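Local coordinates for pyridoxal phosphate homeostasis protein (Bifidobacterium adolescentis ATCC 15703, PDB 3CPG) that probably binds pyridoxal 5'-phosphate and takes part in keeping the cellular supply of this cofactor in balance, at residues A43-G48 with G257-R262; R51-T56 with H118-L123; G62-A67 with R73-N78; E139-I144 with E148-R153; Q199-I204 with R222-L227. All blocks are in the same frame, centred on the assembly; numbering follows the deposited sequence.

Interaction 1. Residues A43-G48 with G257-R262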
# COMPACT_ATOMS: atom_id res chain seq x y z
N ALA A 43 -11.84 10.64 14.99
CA ALA A 43 -12.83 9.80 14.32
C ALA A 43 -13.40 8.74 15.26
O ALA A 43 -14.22 7.92 14.86
CB ALA A 43 -12.21 9.12 13.10
N GLY A 44 -12.98 8.77 16.52
CA GLY A 44 -13.47 7.79 17.48
C GLY A 44 -13.10 6.36 17.10
O GLY A 44 -13.89 5.44 17.28
N ARG A 45 -11.90 6.18 16.56
CA ARG A 45 -11.45 4.85 16.18
C ARG A 45 -10.37 4.37 17.14
O ARG A 45 -9.55 5.15 17.60
CB ARG A 45 -10.91 4.87 14.74
CG ARG A 45 -11.97 5.13 13.68
CD ARG A 45 -11.38 5.16 12.28
NE ARG A 45 -10.82 3.86 11.90
CZ ARG A 45 -10.13 3.65 10.78
NH1 ARG A 45 -9.90 4.64 9.93
NH2 ARG A 45 -9.66 2.44 10.51
N GLU A 46 -10.37 3.07 17.43
CA GLU A 46 -9.39 2.48 18.34
C GLU A 46 -7.97 2.67 17.84
O GLU A 46 -7.72 2.64 16.63
CB GLU A 46 -9.64 0.98 18.52
CG GLU A 46 -10.86 0.62 19.35
CD GLU A 46 -10.90 -0.86 19.69
OE1 GLU A 46 -11.07 -1.68 18.77
OE2 GLU A 46 -10.75 -1.20 20.89
N ALA A 47 -7.04 2.87 18.77
CA ALA A 47 -5.64 3.05 18.42
C ALA A 47 -5.13 1.80 17.72
O ALA A 47 -5.46 0.68 18.11
CB ALA A 47 -4.82 3.31 19.68
N GLY A 48 -4.34 1.99 16.67
CA GLY A 48 -3.81 0.85 15.93
C GLY A 48 -4.70 0.42 14.78
O GLY A 48 -4.36 -0.52 14.05
N GLY A 257 -12.54 5.71 7.42
CA GLY A 257 -12.24 4.29 7.58
C GLY A 257 -10.95 3.69 7.05
O GLY A 257 -10.79 2.47 7.07
N SER A 258 -10.02 4.51 6.58
CA SER A 258 -8.76 3.99 6.07
C SER A 258 -8.07 3.06 7.06
O SER A 258 -8.09 3.31 8.26
CB SER A 258 -7.82 5.14 5.72
OG SER A 258 -6.54 4.64 5.35
N THR A 259 -7.46 1.99 6.56
CA THR A 259 -6.73 1.07 7.43
C THR A 259 -5.25 1.12 7.09
O THR A 259 -4.42 0.60 7.82
CB THR A 259 -7.22 -0.39 7.28
OG1 THR A 259 -6.90 -0.87 5.97
CG2 THR A 259 -8.72 -0.46 7.53
N ILE A 260 -4.94 1.76 5.96
CA ILE A 260 -3.56 1.94 5.52
C ILE A 260 -3.43 3.30 4.85
O ILE A 260 -4.13 3.59 3.88
CB ILE A 260 -3.12 0.89 4.47
CG1 ILE A 260 -3.15 -0.52 5.07
CG2 ILE A 260 -1.70 1.22 3.98
CD1 ILE A 260 -2.78 -1.60 4.07
N VAL A 261 -2.54 4.14 5.37
CA VAL A 261 -2.31 5.43 4.76
C VAL A 261 -0.92 5.33 4.14
O VAL A 261 -0.03 4.72 4.72
CB VAL A 261 -2.35 6.59 5.79
CG1 VAL A 261 -3.77 6.76 6.32
CG2 VAL A 261 -1.37 6.34 6.92
N ARG A 262 -0.77 5.88 2.94
CA ARG A 262 0.50 5.84 2.20
C ARG A 262 1.13 7.22 2.26
O ARG A 262 0.67 8.15 1.61
CB ARG A 262 0.24 5.43 0.75
CG ARG A 262 -0.55 4.14 0.60
CD ARG A 262 -0.62 3.71 -0.86
NE ARG A 262 -1.18 4.76 -1.72
CZ ARG A 262 -2.47 5.04 -1.81
NH1 ARG A 262 -3.36 4.36 -1.10
NH2 ARG A 262 -2.88 6.02 -2.61

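Interaction 2. Residues R51-T56 with H118-L123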
# COMPACT_ATOMS: atom_id res chain seq x y z
N ARG A 51 -2.68 1.63 9.83
CA ARG A 51 -1.27 1.31 9.70
C ARG A 51 -0.61 2.30 8.76
O ARG A 51 -1.21 2.75 7.78
CB ARG A 51 -1.07 -0.12 9.17
CG ARG A 51 -1.33 -1.21 10.19
CD ARG A 51 -0.73 -2.54 9.75
NE ARG A 51 -1.41 -3.09 8.58
CZ ARG A 51 -0.99 -4.15 7.90
NH1 ARG A 51 0.12 -4.78 8.28
NH2 ARG A 51 -1.67 -4.58 6.86
N LEU A 52 0.64 2.64 9.07
CA LEU A 52 1.39 3.58 8.26
C LEU A 52 2.28 2.86 7.26
O LEU A 52 3.10 2.02 7.64
CB LEU A 52 2.27 4.46 9.16
CG LEU A 52 3.35 5.30 8.47
CD1 LEU A 52 2.73 6.32 7.51
CD2 LEU A 52 4.17 6.01 9.55
N LEU A 53 2.11 3.19 5.99
CA LEU A 53 2.93 2.64 4.92
C LEU A 53 3.76 3.81 4.43
O LEU A 53 3.22 4.84 4.05
CB LEU A 53 2.09 2.10 3.76
CG LEU A 53 2.83 1.68 2.47
CD1 LEU A 53 1.93 0.81 1.64
CD2 LEU A 53 3.25 2.87 1.64
N ALA A 54 5.08 3.66 4.46
CA ALA A 54 5.93 4.74 3.98
C ALA A 54 6.11 4.54 2.48
O ALA A 54 6.50 3.46 2.04
CB ALA A 54 7.28 4.70 4.69
N ALA A 55 5.79 5.57 1.71
CA ALA A 55 5.95 5.53 0.26
C ALA A 55 7.42 5.86 0.08
O ALA A 55 7.83 7.00 0.28
CB ALA A 55 5.07 6.58 -0.41
N THR A 56 8.21 4.87 -0.32
CA THR A 56 9.65 5.04 -0.43
C THR A 56 10.24 5.37 -1.80
O THR A 56 11.46 5.31 -1.97
CB THR A 56 10.36 3.80 0.14
OG1 THR A 56 9.82 2.61 -0.47
CG2 THR A 56 10.14 3.72 1.65
N HIS A 118 5.05 -3.56 -0.18
CA HIS A 118 4.06 -3.46 -1.25
C HIS A 118 4.52 -2.69 -2.46
O HIS A 118 5.47 -1.91 -2.40
CB HIS A 118 2.79 -2.75 -0.74
CG HIS A 118 2.07 -3.48 0.35
ND1 HIS A 118 0.77 -3.17 0.71
CD2 HIS A 118 2.46 -4.48 1.17
CE1 HIS A 118 0.40 -3.95 1.71
NE2 HIS A 118 1.40 -4.75 2.00
N LEU A 119 3.83 -2.92 -3.58
CA LEU A 119 4.08 -2.18 -4.80
C LEU A 119 2.82 -1.33 -4.83
O LEU A 119 1.71 -1.88 -4.79
CB LEU A 119 4.11 -3.07 -6.04
CG LEU A 119 4.33 -2.22 -7.30
CD1 LEU A 119 5.76 -1.69 -7.31
CD2 LEU A 119 4.08 -3.03 -8.56
N ILE A 120 2.97 -0.02 -4.85
CA ILE A 120 1.81 0.86 -4.85
C ILE A 120 1.69 1.68 -6.14
O ILE A 120 0.74 2.44 -6.30
CB ILE A 120 1.83 1.80 -3.63
CG1 ILE A 120 3.06 2.71 -3.69
CG2 ILE A 120 1.88 0.97 -2.35
CD1 ILE A 120 3.14 3.70 -2.53
N GLY A 121 2.66 1.51 -7.03
CA GLY A 121 2.62 2.21 -8.31
C GLY A 121 2.07 1.28 -9.37
O GLY A 121 1.96 0.07 -9.13
N GLN A 122 1.72 1.81 -10.54
CA GLN A 122 1.17 0.97 -11.60
C GLN A 122 2.17 -0.09 -12.03
O GLN A 122 3.37 0.17 -12.16
CB GLN A 122 0.76 1.83 -12.80
CG GLN A 122 -0.33 2.87 -12.49
CD GLN A 122 -1.54 2.30 -11.77
OE1 GLN A 122 -1.61 2.32 -10.54
NE2 GLN A 122 -2.49 1.77 -12.53
N LEU A 123 1.67 -1.30 -12.26
CA LEU A 123 2.51 -2.43 -12.63
C LEU A 123 2.38 -2.84 -14.09
O LEU A 123 1.35 -3.39 -14.51
CB LEU A 123 2.17 -3.63 -11.74
CG LEU A 123 2.89 -4.96 -12.01
CD1 LEU A 123 4.40 -4.76 -11.94
CD2 LEU A 123 2.42 -5.98 -10.98

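Interaction 3. Residues G62-A67 with R73-N78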
# COMPACT_ATOMS: atom_id res chain seq x y z
N GLY A 62 19.46 3.84 2.95
CA GLY A 62 19.75 4.50 4.21
C GLY A 62 18.55 5.28 4.71
O GLY A 62 18.21 5.24 5.90
N GLU A 63 17.90 6.00 3.80
CA GLU A 63 16.72 6.80 4.14
C GLU A 63 15.57 5.92 4.60
O GLU A 63 14.91 6.19 5.61
CB GLU A 63 16.27 7.61 2.92
CG GLU A 63 17.20 8.74 2.54
CD GLU A 63 16.76 9.47 1.28
OE1 GLU A 63 16.87 8.90 0.18
OE2 GLU A 63 16.28 10.62 1.40
N ILE A 64 15.30 4.86 3.85
CA ILE A 64 14.21 3.96 4.20
C ILE A 64 14.42 3.30 5.55
O ILE A 64 13.49 3.19 6.35
CB ILE A 64 14.04 2.87 3.12
CG1 ILE A 64 13.71 3.53 1.78
CG2 ILE A 64 12.94 1.88 3.53
CD1 ILE A 64 13.69 2.57 0.61
N MSE A 65 15.64 2.86 5.82
CA MSE A 65 15.92 2.22 7.10
C MSE A 65 15.82 3.20 8.26
O MSE A 65 15.49 2.81 9.38
CB MSE A 65 17.30 1.55 7.07
CG MSE A 65 17.37 0.34 6.10
SE MSE A 65 15.96 -0.94 6.41
CE MSE A 65 16.33 -1.34 8.22
N ALA A 66 16.09 4.48 8.01
CA ALA A 66 15.97 5.47 9.06
C ALA A 66 14.49 5.55 9.42
O ALA A 66 14.12 5.71 10.59
CB ALA A 66 16.48 6.84 8.59
N ALA A 67 13.63 5.44 8.41
CA ALA A 67 12.19 5.49 8.63
C ALA A 67 11.71 4.26 9.40
O ALA A 67 10.90 4.37 10.32
CB ALA A 67 11.46 5.58 7.29
N ARG A 73 6.58 0.27 9.85
CA ARG A 73 6.54 -1.18 9.78
C ARG A 73 5.91 -1.69 8.48
O ARG A 73 5.44 -2.82 8.41
CB ARG A 73 5.78 -1.74 10.98
CG ARG A 73 6.48 -1.47 12.31
CD ARG A 73 7.75 -2.31 12.44
NE ARG A 73 8.46 -2.05 13.70
CZ ARG A 73 9.34 -1.07 13.87
NH1 ARG A 73 9.63 -0.25 12.87
NH2 ARG A 73 9.93 -0.92 15.05
N MSE A 74 5.89 -0.84 7.47
CA MSE A 74 5.36 -1.21 6.17
C MSE A 74 5.86 -0.22 5.13
O MSE A 74 5.88 0.98 5.38
CB MSE A 74 3.83 -1.22 6.20
CG MSE A 74 3.20 -1.52 4.83
SE MSE A 74 1.33 -2.09 4.85
CE MSE A 74 0.79 -1.13 6.35
N ILE A 75 6.30 -0.72 3.98
CA ILE A 75 6.78 0.19 2.94
C ILE A 75 6.15 -0.17 1.60
O ILE A 75 5.72 -1.30 1.38
CB ILE A 75 8.32 0.15 2.77
CG1 ILE A 75 8.77 -1.21 2.24
CG2 ILE A 75 9.00 0.49 4.10
CD1 ILE A 75 10.26 -1.31 1.96
N GLY A 76 6.12 0.81 0.71
CA GLY A 76 5.56 0.60 -0.61
C GLY A 76 6.35 1.39 -1.64
O GLY A 76 6.57 2.59 -1.47
N GLU A 77 6.78 0.71 -2.69
CA GLU A 77 7.53 1.34 -3.77
C GLU A 77 6.59 1.56 -4.94
O GLU A 77 5.63 0.81 -5.12
CB GLU A 77 8.69 0.44 -4.22
CG GLU A 77 9.89 0.39 -3.28
CD GLU A 77 10.71 1.67 -3.26
OE1 GLU A 77 10.67 2.44 -4.25
OE2 GLU A 77 11.41 1.92 -2.26
N ASN A 78 6.88 2.58 -5.74
CA ASN A 78 6.05 2.88 -6.91
C ASN A 78 6.50 2.13 -8.16
O ASN A 78 5.67 1.58 -8.89
CB ASN A 78 6.07 4.38 -7.21
CG ASN A 78 4.91 5.11 -6.57
OD1 ASN A 78 4.03 5.63 -7.26
ND2 ASN A 78 4.90 5.16 -5.25

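Interaction 4. Residues E139-I144 with E148-R153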
# COMPACT_ATOMS: atom_id res chain seq x y z
N GLU A 139 -0.71 -3.43 -4.58
CA GLU A 139 -1.86 -2.56 -4.34
C GLU A 139 -2.49 -1.91 -5.57
O GLU A 139 -3.57 -1.33 -5.47
CB GLU A 139 -1.47 -1.44 -3.37
CG GLU A 139 -1.11 -1.89 -1.97
CD GLU A 139 -1.11 -0.74 -0.99
OE1 GLU A 139 -1.76 0.29 -1.28
OE2 GLU A 139 -0.48 -0.86 0.08
N SER A 140 -1.83 -2.03 -6.71
CA SER A 140 -2.29 -1.37 -7.93
C SER A 140 -3.03 -2.22 -8.96
O SER A 140 -2.98 -1.92 -10.15
CB SER A 140 -1.10 -0.70 -8.60
OG SER A 140 -0.10 -1.67 -8.86
N VAL A 141 -3.69 -3.29 -8.54
CA VAL A 141 -4.41 -4.12 -9.50
C VAL A 141 -5.71 -3.39 -9.86
O VAL A 141 -6.63 -3.31 -9.06
CB VAL A 141 -4.70 -5.51 -8.90
CG1 VAL A 141 -5.34 -6.41 -9.95
CG2 VAL A 141 -3.40 -6.13 -8.39
N ASP A 142 -5.76 -2.87 -11.09
CA ASP A 142 -6.90 -2.10 -11.55
C ASP A 142 -7.81 -2.77 -12.56
O ASP A 142 -8.72 -2.13 -13.11
CB ASP A 142 -6.40 -0.77 -12.12
CG ASP A 142 -5.50 -0.96 -13.34
OD1 ASP A 142 -4.80 -1.98 -13.41
OD2 ASP A 142 -5.50 -0.08 -14.22
N SER A 143 -7.60 -4.05 -12.82
CA SER A 143 -8.43 -4.75 -13.79
C SER A 143 -8.39 -6.27 -13.66
O SER A 143 -7.45 -6.84 -13.10
CB SER A 143 -8.00 -4.38 -15.21
OG SER A 143 -6.71 -4.91 -15.48
N ILE A 144 -9.43 -6.91 -14.17
CA ILE A 144 -9.50 -8.36 -14.15
C ILE A 144 -8.35 -8.87 -15.00
O ILE A 144 -7.71 -9.87 -14.68
CB ILE A 144 -10.83 -8.88 -14.76
CG1 ILE A 144 -12.00 -8.53 -13.83
CG2 ILE A 144 -10.75 -10.38 -15.00
CD1 ILE A 144 -13.37 -8.92 -14.36
N GLU A 148 -5.43 -11.41 -13.80
CA GLU A 148 -5.22 -12.70 -14.46
C GLU A 148 -3.75 -12.89 -14.81
O GLU A 148 -3.19 -13.97 -14.64
CB GLU A 148 -6.05 -12.81 -15.74
CG GLU A 148 -7.56 -12.80 -15.55
CD GLU A 148 -8.31 -12.87 -16.87
OE1 GLU A 148 -8.03 -12.05 -17.76
OE2 GLU A 148 -9.20 -13.74 -17.01
N LYS A 149 -3.12 -11.82 -15.30
CA LYS A 149 -1.71 -11.90 -15.66
C LYS A 149 -0.85 -12.18 -14.43
O LYS A 149 0.11 -12.94 -14.50
CB LYS A 149 -1.26 -10.59 -16.32
CG LYS A 149 -1.94 -10.33 -17.65
CD LYS A 149 -1.57 -8.96 -18.20
CE LYS A 149 -2.33 -8.67 -19.48
NZ LYS A 149 -1.96 -7.34 -20.04
N ILE A 150 -1.21 -11.57 -13.31
CA ILE A 150 -0.46 -11.80 -12.08
C ILE A 150 -0.72 -13.23 -11.61
O ILE A 150 0.20 -13.92 -11.17
CB ILE A 150 -0.87 -10.78 -10.99
CG1 ILE A 150 -0.48 -9.37 -11.44
CG2 ILE A 150 -0.22 -11.14 -9.65
CD1 ILE A 150 -0.96 -8.26 -10.53
N SER A 151 -1.96 -13.66 -11.72
CA SER A 151 -2.34 -15.01 -11.31
C SER A 151 -1.53 -16.08 -12.06
O SER A 151 -0.97 -17.00 -11.45
CB SER A 151 -3.83 -15.24 -11.56
OG SER A 151 -4.19 -16.60 -11.36
N ARG A 152 -1.48 -15.96 -13.38
CA ARG A 152 -0.75 -16.94 -14.20
C ARG A 152 0.69 -17.08 -13.74
O ARG A 152 1.23 -18.19 -13.65
CB ARG A 152 -0.76 -16.51 -15.67
CG ARG A 152 -2.14 -16.32 -16.27
CD ARG A 152 -2.00 -15.83 -17.70
NE ARG A 152 -1.38 -16.84 -18.56
CZ ARG A 152 -2.05 -17.84 -19.12
NH1 ARG A 152 -3.35 -17.97 -18.91
NH2 ARG A 152 -1.42 -18.72 -19.88
N ARG A 153 1.33 -15.94 -13.47
CA ARG A 153 2.72 -15.92 -13.04
C ARG A 153 2.93 -16.41 -11.61
O ARG A 153 3.94 -17.06 -11.32
CB ARG A 153 3.27 -14.51 -13.25
CG ARG A 153 3.36 -14.16 -14.75
CD ARG A 153 3.56 -12.68 -15.04
NE ARG A 153 3.78 -12.45 -16.46
CZ ARG A 153 2.84 -12.53 -17.41
NH1 ARG A 153 1.59 -12.83 -17.09
NH2 ARG A 153 3.16 -12.30 -18.67

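Interaction 5. Residues Q199-I204 with R222-L227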
# COMPACT_ATOMS: atom_id res chain seq x y z
N GLN A 199 -6.86 -8.74 -0.63
CA GLN A 199 -6.77 -8.27 0.76
C GLN A 199 -7.45 -6.94 1.05
O GLN A 199 -7.37 -6.44 2.18
CB GLN A 199 -5.30 -8.21 1.17
CG GLN A 199 -4.57 -9.51 0.87
CD GLN A 199 -3.07 -9.42 1.10
OE1 GLN A 199 -2.45 -8.41 0.79
NE2 GLN A 199 -2.49 -10.49 1.62
N GLY A 200 -8.10 -6.36 0.05
CA GLY A 200 -8.76 -5.09 0.23
C GLY A 200 -8.77 -4.23 -1.02
O GLY A 200 -8.53 -4.72 -2.13
N LEU A 201 -9.07 -2.94 -0.84
CA LEU A 201 -9.13 -1.98 -1.94
C LEU A 201 -8.13 -0.85 -1.72
O LEU A 201 -7.66 -0.62 -0.60
CB LEU A 201 -10.54 -1.40 -2.05
CG LEU A 201 -11.71 -2.40 -2.11
CD1 LEU A 201 -13.02 -1.64 -2.14
CD2 LEU A 201 -11.56 -3.28 -3.34
N MSE A 202 -7.81 -0.13 -2.79
CA MSE A 202 -6.87 0.99 -2.73
C MSE A 202 -7.33 2.09 -3.67
O MSE A 202 -7.98 1.82 -4.67
CB MSE A 202 -5.47 0.52 -3.15
CG MSE A 202 -4.35 1.59 -3.09
SE MSE A 202 -4.21 2.86 -4.57
CE MSE A 202 -2.74 2.06 -5.49
N THR A 203 -7.02 3.33 -3.33
CA THR A 203 -7.34 4.43 -4.23
C THR A 203 -6.37 5.57 -4.04
O THR A 203 -5.85 5.80 -2.94
CB THR A 203 -8.78 4.98 -4.04
OG1 THR A 203 -9.08 5.88 -5.12
CG2 THR A 203 -8.89 5.74 -2.74
N ILE A 204 -6.10 6.28 -5.13
CA ILE A 204 -5.21 7.43 -5.10
C ILE A 204 -6.05 8.64 -4.69
O ILE A 204 -5.53 9.68 -4.31
CB ILE A 204 -4.59 7.65 -6.49
CG1 ILE A 204 -3.75 6.42 -6.87
CG2 ILE A 204 -3.73 8.91 -6.49
CD1 ILE A 204 -3.15 6.49 -8.27
N ARG A 222 -14.88 2.60 1.05
CA ARG A 222 -15.24 1.86 2.25
C ARG A 222 -16.52 1.04 2.05
O ARG A 222 -16.58 -0.13 2.41
CB ARG A 222 -15.44 2.80 3.44
CG ARG A 222 -15.77 2.05 4.73
CD ARG A 222 -16.20 2.95 5.87
NE ARG A 222 -17.52 3.54 5.65
CZ ARG A 222 -17.73 4.80 5.29
NH1 ARG A 222 -16.71 5.62 5.11
NH2 ARG A 222 -18.98 5.23 5.11
N LYS A 223 -17.54 1.67 1.47
CA LYS A 223 -18.80 0.97 1.23
C LYS A 223 -18.61 -0.19 0.28
O LYS A 223 -19.20 -1.26 0.45
CB LYS A 223 -19.85 1.94 0.66
CG LYS A 223 -20.31 3.00 1.65
CD LYS A 223 -21.38 3.88 1.04
CE LYS A 223 -21.84 4.94 2.03
NZ LYS A 223 -22.93 5.79 1.45
N THR A 224 -17.79 0.02 -0.75
CA THR A 224 -17.52 -1.03 -1.72
C THR A 224 -16.84 -2.20 -1.02
O THR A 224 -17.20 -3.36 -1.25
CB THR A 224 -16.61 -0.49 -2.85
OG1 THR A 224 -17.32 0.51 -3.59
CG2 THR A 224 -16.20 -1.62 -3.79
N ARG A 225 -15.87 -1.90 -0.17
CA ARG A 225 -15.16 -2.92 0.60
C ARG A 225 -16.18 -3.70 1.43
O ARG A 225 -16.15 -4.94 1.47
CB ARG A 225 -14.13 -2.23 1.50
CG ARG A 225 -13.22 -3.14 2.34
CD ARG A 225 -13.90 -3.68 3.60
NE ARG A 225 -14.53 -2.63 4.41
CZ ARG A 225 -13.91 -1.88 5.31
NH1 ARG A 225 -12.61 -2.02 5.55
NH2 ARG A 225 -14.60 -0.97 6.00
N ASP A 226 -17.10 -2.99 2.08
CA ASP A 226 -18.10 -3.65 2.91
C ASP A 226 -18.98 -4.61 2.11
O ASP A 226 -19.28 -5.71 2.57
CB ASP A 226 -18.99 -2.62 3.62
CG ASP A 226 -18.23 -1.82 4.66
OD1 ASP A 226 -17.15 -2.27 5.10
OD2 ASP A 226 -18.73 -0.75 5.05
N LEU A 227 -19.40 -4.19 0.92
CA LEU A 227 -20.25 -5.03 0.08
C LEU A 227 -19.51 -6.28 -0.37
O LEU A 227 -20.07 -7.37 -0.38
CB LEU A 227 -20.76 -4.23 -1.13
CG LEU A 227 -21.81 -3.16 -0.83
CD1 LEU A 227 -22.20 -2.41 -2.10
CD2 LEU A 227 -23.03 -3.83 -0.21

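Interaction 1. Residues A43-G48 with G257-R262
Arg45 reaches from the loop after helix 19-42 to the backbone of Gly257 and Ser258 and the CG2 methyl of Thr259, and its guanidinium carries the whole contact. The grip is end-on: both terminal nitrogens converge on a single acceptor, with NH1 of Arg45 2.8 Å and NH2 of Arg45 2.9 Å from the carbonyl oxygen of Ser258. Neither bond is straight, the N-H...O angles being 144° and 140°, as expected when two donors of one guanidinium share one oxygen. That oxygen lies nearly in the guanidinium plane, whereas NH2 approaches from above the carbonyl plane. Gly257 passes over one face of the guanidinium with its CA, and its carbonyl carbon comes within 3.2 Å of Arg45 NH1. At the edge, CG2 of Thr259 is 4.3 Å from Arg45 NH2. The Arg45 chain bends at chi3 (64°), which turns the planar head toward the carbonyl. NH1 has a second acceptor in Ile254 O, at the end of helix 250-255, so the positive charge probably complements the negative end of that helix dipole. The polar end of Ser258 turns elsewhere, its OG bonding to Met244 O. Gly257, with positive phi, ends the helix: Ser258 N bonds back to Ala253 O and Gly257 N to Ile254 O. The arrangement is thus an arginine binding carbonyls at a helix C-terminus closed by a Schellman motif, just before strand 260-263 of the TIM barrel.

Interaction 2. Residues R51-T56 with H118-L123
Strand 51-55 and the end of strand 113-119 face each other without backbone pairing, the CA atoms of Ala55 and Ile120 being 8.1 Å apart and those of Leu53 and His118 8.7 Å. Side chains fill the interval. Leu53 and Ile120 run alongside each other, pointing opposite ways, and the touch is between CD1 of Leu53 and CG2 of Ile120, 4.0 Å apart. In Ile120 the chi1 of 63° sets CG1 between the backbone N and the carbonyl carbon; its two branches then meet different partners, CG2 the leucine and CD1 the methyl of Ala55, with Ile120 CD1 and Ala55 CB separated by 4.1 Å. Leu53 CD1 also lies obliquely to the His118 imidazole, 4.2 Å from ND1 of His118. This nitrogen is hydrogen-bonded to Glu139 OE2 on strand 137-141, a bond that would help fix the ring's rotation. Ala55 stands about 5 Å, side chain to side chain, from Lys57, the predicted attachment point of pyridoxal phosphate, which is not attached here. No hydrogen bond crosses between the two segments: the contact is mainly one of methyl groups, so it depends on shape and burial inside the barrel, while ND1 of the one polar ring that joins it is bonded to the neighbouring strand.

Interaction 3. Residues G62-A67 with R73-N78
A beta-alpha-beta unit of the TIM barrel, strand 51-55, helix 61-69 and strand 75-77, is closed here by the packing of its helix on its second strand. Ile64 faces the strand from the helix, its CA 8.4 Å from that of Ile75, and its two branches divide the work. CG2, anti to the backbone N of Ile64, meets CG2 of Ile75 at 4.2 Å, a plain methyl contact. The other branch ends in CD1, which lies 3.7 Å from OE2 of Glu77. This is van der Waals contact of a methyl with a carboxylate oxygen, the two side chains crossing at a slant. Glu77 gets there by folding at chi2 (-71°), which brings its acid group nearer the helix than its CB direction suggests. The buried carboxylate is not left to the methyl alone: OE2 is hydrogen-bonded to Thr56 OG1 and salt-bridged to Lys86. Its side chain is about 5 Å from that of Lys57, the predicted cofactor lysine. Around the contact, helix 80-96 packs against Ile64 through Lys86 and Leu90 and against Glu77 through Val83. Phe117 of strand 113-119 touches both Ile75 and Glu77, while Ala67 of helix 61-69 leans on Ile25 and Val29 of helix 19-42.

Interaction 4. Residues E139-I144 with E148-R153
This is a short-range contact at the start of a helix, where strand 137-141 turns into helix 144-157 within the beta-alpha-beta unit completed by strand 161-166. It has two parts, one within the first helical turns and one between strand and helix. In the first, the amide N of Glu148 bonds to the carbonyl O of Ile144 at 2.9 Å with an N-H...O angle of 150°, an ordinary i to i+4 helical bond. The side chains of the same two residues cross at a slant: the CG2 methyl of Ile144 lies 4.0 Å from CD of Glu148, so the flank of the glutamate is laid against the isoleucine. CG of Glu148 is also 3.1 Å from Ile144 O. Beyond CG the Glu148 chain is extended, with chi2 at 178°, and its OE2 makes a long, weak ion pair with Lys189. With an alanine here, the CG2 side of Ile144 would probably be less covered and Lys189 would lose this distant partner, though the backbone bond needs no side chain. Just before Ile144, Ser143 is the N-cap and bonds through OG to Leu146 N. In the second part, CG2 of Val141 meets CD1 of Ile150 at 3.9 Å, again in a slanting approach, which seats the helix on the strand it follows. Val163 and Val161 of strand 161-166 adjoin Val141 and Ile150 respectively, while Ile196 of strand 196-202 and Ile128 of helix 128-131 also touch Ile150.

Interaction 5. Residues Q199-I204 with R222-L227
Within 199-204 and 222-227 the backbones come closest at Leu201 and Arg225, whose CA atoms are 6.6 Å apart, near enough for one side chain to span the gap between strand 196-202 and helix 211-231. That side chain is Leu201, which points at the helix and presses its CD1 methyl onto the backbone there. CD1 of Leu201 is 3.5 Å from the amide N of Arg225 and 3.6 Å from CG2 of Thr224, the leucine and threonine side chains meeting at about a right angle. Thr224 offers its methyl because CG2 stands anti to its own backbone N (chi1 of OG1 -65°), while OG1 bonds back to His220 O. CB of Arg225 completes the seat, 3.9 Å from Leu201 CD1. This is helix-on-strand packing in a beta-alpha-beta unit of the TIM barrel, which strand 241-243 closes, and Leu221 and Ile228 of the helix add to the surface round Leu201. Beyond CB, Arg225 turns away through bends at chi2 and chi3 and grips Asp226 side-on in a salt bridge: NE of Arg225 lies 2.7 Å and NH2 of Arg225 3.0 Å from OD1 of Asp226, both from the same face of the carboxylate. Its NH1 donates to Arg240 O, in the loop leading to strand 241-243. A leucine in its place would probably leave the Asp226 carboxylate without its charged mate and Arg240 O without this donor.

In the fold
All five contacts belong to one TIM barrel and its parallel sheet. Interaction 2 is the most central, its centre about 4 Å from that of the chain, and interactions 3 and 5 are also buried, whereas interactions 1 and 4 are only partly so. Interactions 2 and 3 share neighbouring strands and meet where Ile120 N bonds to Glu77 O. Interactions 3, 4 and 5 each seat a helix on a strand largely by side-chain methyls, which in 3 also meet a carboxylate and in 5 a backbone amide, while 4 adds a helical backbone bond; interaction 1 instead joins a loop to a helix end through charged and carbonyl groups. Arg262 links interactions 1 and 5 by bonding to Thr203 O, and Gly121 O with Ser140 OG links 2 and 4.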